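Local structure of lovastatin nonaketide synthase, polyketide synthase component (Aspergillus terreus, 7CPX) at residues T1856-E1861 with G2377-H2382. The protein builds the dihydromonacolin L nonaketide of lovastatin from malonyl-CoA, using NADPH and S-adenosyl-L-methionine, as a homodimeric iterative polyketide synthase working with lovC. The protein carries 2 engineered substitutions. Residues are numbered along the deposited sequence; the frame is centred on the assembly and turned at random.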
ATOM      1  N   THR A1856     -12.587  49.732 -18.219  1.00103.63           N
ATOM      2  CA  THR A1856     -12.491  50.376 -16.916  1.00103.63           C
ATOM      3  C   THR A1856     -13.809  51.000 -16.482  1.00103.63           C
ATOM      4  O   THR A1856     -13.956  51.351 -15.307  1.00103.63           O
ATOM      5  CB  THR A1856     -11.395  51.445 -16.944  1.00103.63           C
ATOM      6  OG1 THR A1856     -10.152  50.849 -17.336  1.00103.63           O
ATOM      7  CG2 THR A1856     -11.234  52.092 -15.577  1.00103.63           C
ATOM      8  N   TRP A1857     -14.766  51.130 -17.397  1.00101.09           N
ATOM      9  CA  TRP A1857     -16.095  51.652 -17.086  1.00101.09           C
ATOM     10  C   TRP A1857     -16.013  53.050 -16.474  1.00101.09           C
ATOM     11  O   TRP A1857     -16.647  53.354 -15.462  1.00101.09           O
ATOM     12  CB  TRP A1857     -16.854  50.686 -16.177  1.00101.09           C
ATOM     13  CG  TRP A1857     -17.189  49.399 -16.862  1.00101.09           C
ATOM     14  CD1 TRP A1857     -18.013  49.237 -17.936  1.00101.09           C
ATOM     15  CD2 TRP A1857     -16.705  48.094 -16.528  1.00101.09           C
ATOM     16  NE1 TRP A1857     -18.074  47.916 -18.292  1.00101.09           N
ATOM     17  CE2 TRP A1857     -17.280  47.191 -17.444  1.00101.09           C
ATOM     18  CE3 TRP A1857     -15.844  47.601 -15.546  1.00101.09           C
ATOM     19  CZ2 TRP A1857     -17.023  45.824 -17.404  1.00101.09           C
ATOM     20  CZ3 TRP A1857     -15.588  46.243 -15.509  1.00101.09           C
ATOM     21  CH2 TRP A1857     -16.175  45.370 -16.432  1.00101.09           C
ATOM     22  N   PHE A1858     -15.208  53.903 -17.105  1.00106.31           N
ATOM     23  CA  PHE A1858     -15.235  55.346 -16.876  1.00106.31           C
ATOM     24  C   PHE A1858     -14.941  55.694 -15.416  1.00106.31           C
ATOM     25  O   PHE A1858     -15.777  56.246 -14.696  1.00106.31           O
ATOM     26  CB  PHE A1858     -16.581  55.927 -17.316  1.00106.31           C
ATOM     27  CG  PHE A1858     -17.091  55.360 -18.610  1.00106.31           C
ATOM     28  CD1 PHE A1858     -16.543  55.752 -19.818  1.00106.31           C
ATOM     29  CD2 PHE A1858     -18.122  54.436 -18.617  1.00106.31           C
ATOM     30  CE1 PHE A1858     -17.011  55.233 -21.008  1.00106.31           C
ATOM     31  CE2 PHE A1858     -18.594  53.912 -19.803  1.00106.31           C
ATOM     32  CZ  PHE A1858     -18.039  54.311 -21.001  1.00106.31           C
ATOM     33  N   VAL A1859     -13.730  55.359 -14.984  1.00105.52           N
ATOM     34  CA  VAL A1859     -13.219  55.840 -13.703  1.00105.52           C
ATOM     35  C   VAL A1859     -12.689  57.253 -13.927  1.00105.52           C
ATOM     36  O   VAL A1859     -11.802  57.448 -14.771  1.00105.52           O
ATOM     37  CB  VAL A1859     -12.132  54.910 -13.142  1.00105.52           C
ATOM     38  CG1 VAL A1859     -11.557  55.486 -11.859  1.00105.52           C
ATOM     39  CG2 VAL A1859     -12.703  53.528 -12.891  1.00105.52           C
ATOM     40  N   PRO A1860     -13.186  58.262 -13.209  1.00109.01           N
ATOM     41  CA  PRO A1860     -12.832  59.650 -13.524  1.00109.01           C
ATOM     42  C   PRO A1860     -11.474  60.102 -13.010  1.00109.01           C
ATOM     43  O   PRO A1860     -11.147  61.283 -13.154  1.00109.01           O
ATOM     44  CB  PRO A1860     -13.957  60.438 -12.835  1.00109.01           C
ATOM     45  CG  PRO A1860     -14.292  59.616 -11.648  1.00109.01           C
ATOM     46  CD  PRO A1860     -14.116  58.180 -12.068  1.00109.01           C
ATOM     47  N   GLU A1861     -10.673  59.216 -12.426  1.00121.69           N
ATOM     48  CA  GLU A1861      -9.386  59.606 -11.853  1.00121.69           C
ATOM     49  C   GLU A1861      -8.337  59.617 -12.956  1.00121.69           C
ATOM     50  O   GLU A1861      -7.775  58.577 -13.308  1.00121.69           O
ATOM     51  CB  GLU A1861      -8.992  58.660 -10.723  1.00121.69           C
ATOM     52  CG  GLU A1861      -7.564  58.852 -10.236  1.00121.69           C
ATOM     53  CD  GLU A1861      -7.238  60.303  -9.945  1.00121.69           C
ATOM     54  OE1 GLU A1861      -8.123  61.024  -9.438  1.00121.69           O
ATOM     55  OE2 GLU A1861      -6.099  60.725 -10.233  1.00121.69           O
ATOM     56  N   GLY A2377     -24.637  55.687 -15.256  1.00102.01           N
ATOM     57  CA  GLY A2377     -24.652  57.133 -15.102  1.00102.01           C
ATOM     58  C   GLY A2377     -23.444  57.789 -15.743  1.00102.01           C
ATOM     59  O   GLY A2377     -23.565  58.785 -16.464  1.00102.01           O
ATOM     60  N   ARG A2378     -22.256  57.232 -15.494  1.00102.97           N
ATOM     61  CA  ARG A2378     -21.048  57.785 -16.098  1.00102.97           C
ATOM     62  C   ARG A2378     -21.094  57.671 -17.618  1.00102.97           C
ATOM     63  O   ARG A2378     -20.703  58.603 -18.331  1.00102.97           O
ATOM     64  CB  ARG A2378     -19.806  57.083 -15.542  1.00102.97           C
ATOM     65  CG  ARG A2378     -19.257  57.707 -14.263  1.00102.97           C
ATOM     66  CD  ARG A2378     -19.350  56.756 -13.083  1.00102.97           C
ATOM     67  NE  ARG A2378     -18.430  55.629 -13.208  1.00102.97           N
ATOM     68  CZ  ARG A2378     -17.478  55.322 -12.336  1.00102.97           C
ATOM     69  NH1 ARG A2378     -17.307  56.010 -11.220  1.00102.97           N
ATOM     70  NH2 ARG A2378     -16.680  54.288 -12.587  1.00102.97           N
ATOM     71  N   ARG A2379     -21.570  56.536 -18.131  1.00105.36           N
ATOM     72  CA  ARG A2379     -21.677  56.352 -19.572  1.00105.36           C
ATOM     73  C   ARG A2379     -22.683  57.320 -20.175  1.00105.36           C
ATOM     74  O   ARG A2379     -22.471  57.833 -21.276  1.00105.36           O
ATOM     75  CB  ARG A2379     -22.065  54.907 -19.889  1.00105.36           C
ATOM     76  CG  ARG A2379     -22.250  54.629 -21.372  1.00105.36           C
ATOM     77  CD  ARG A2379     -22.518  53.157 -21.652  1.00105.36           C
ATOM     78  NE  ARG A2379     -21.381  52.309 -21.305  1.00105.36           N
ATOM     79  CZ  ARG A2379     -21.365  51.414 -20.326  1.00105.36           C
ATOM     80  NH1 ARG A2379     -22.425  51.195 -19.563  1.00105.36           N
ATOM     81  NH2 ARG A2379     -20.258  50.710 -20.110  1.00105.36           N
ATOM     82  N   ALA A2380     -23.793  57.569 -19.479  1.00105.88           N
ATOM     83  CA  ALA A2380     -24.766  58.540 -19.961  1.00105.88           C
ATOM     84  C   ALA A2380     -24.163  59.933 -20.007  1.00105.88           C
ATOM     85  O   ALA A2380     -24.379  60.680 -20.966  1.00105.88           O
ATOM     86  CB  ALA A2380     -26.008  58.523 -19.072  1.00105.88           C
ATOM     87  N   VAL A2381     -23.393  60.301 -18.981  1.00108.06           N
ATOM     88  CA  VAL A2381     -22.736  61.606 -18.986  1.00108.06           C
ATOM     89  C   VAL A2381     -21.771  61.707 -20.161  1.00108.06           C
ATOM     90  O   VAL A2381     -21.739  62.714 -20.881  1.00108.06           O
ATOM     91  CB  VAL A2381     -22.020  61.850 -17.647  1.00108.06           C
ATOM     92  CG1 VAL A2381     -21.063  63.026 -17.763  1.00108.06           C
ATOM     93  CG2 VAL A2381     -23.036  62.101 -16.551  1.00108.06           C
ATOM     94  N   HIS A2382     -20.968  60.664 -20.375  1.00109.61           N
ATOM     95  CA  HIS A2382     -19.992  60.699 -21.461  1.00109.61           C
ATOM     96  C   HIS A2382     -20.676  60.740 -22.823  1.00109.61           C
ATOM     97  O   HIS A2382     -20.229  61.456 -23.726  1.00109.61           O
ATOM     98  CB  HIS A2382     -19.052  59.500 -21.357  1.00109.61           C
ATOM     99  CG  HIS A2382     -18.151  59.550 -20.164  1.00109.61           C
ATOM    100  ND1 HIS A2382     -17.367  60.645 -19.873  1.00109.61           N
ATOM    101  CD2 HIS A2382     -17.909  58.644 -19.188  1.00109.61           C
ATOM    102  CE1 HIS A2382     -16.680  60.411 -18.768  1.00109.61           C
ATOM    103  NE2 HIS A2382     -16.992  59.204 -18.333  1.00109.61           N
TER
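Phe1858 reaches from a loop onto one side of a helix, where Arg2379 and His2382 line its ring and CB of Arg2378 backs its CB. The CB of Phe1858 points at the helix. On one flank the His2382 ring lies alongside, its side chain running the other way. CD2 of His2382 comes 3.3 Å from CD1 of Phe1858, and the two planes are inclined at 41°. The other flank meets Arg2379. This side chain runs out straight through chi2 and bends at chi3 (-65°), which brings NE of Arg2379 to 3.5 Å from CE2 of Phe1858, at the ring edge. NH2 of Arg2379 then lies in the plane of the Trp1857 indole, 3.5 Å from its CD1. The guanidinium stands almost perpendicular to that indole.

Arg2378 supplies the polar link. Its chain is bent at chi2 and chi3 and reaches to the loop backbone. NH2 of Arg2378 donates to O of Trp1857 at 3.0 Å with an N-H...O angle of 156°. Phe1858 O sits over one face of the same guanidinium, too poorly angled for a hydrogen bond. NH1 of Arg2378 bonds to Leu2152 O, outside the contact, so two separate backbone carbonyls hold the group.

This is loop-to-helix packing away from the annotated sites. It joins the loop between strands 1849-1853 and 1869-1883 to helix 2363-2385 of the ketoreductase domain. Trp1857 also packs on Ile2147, and Pro1860 on Asp2287, just before strand 2288-2294 of that domain's Rossmann-type parallel sheet.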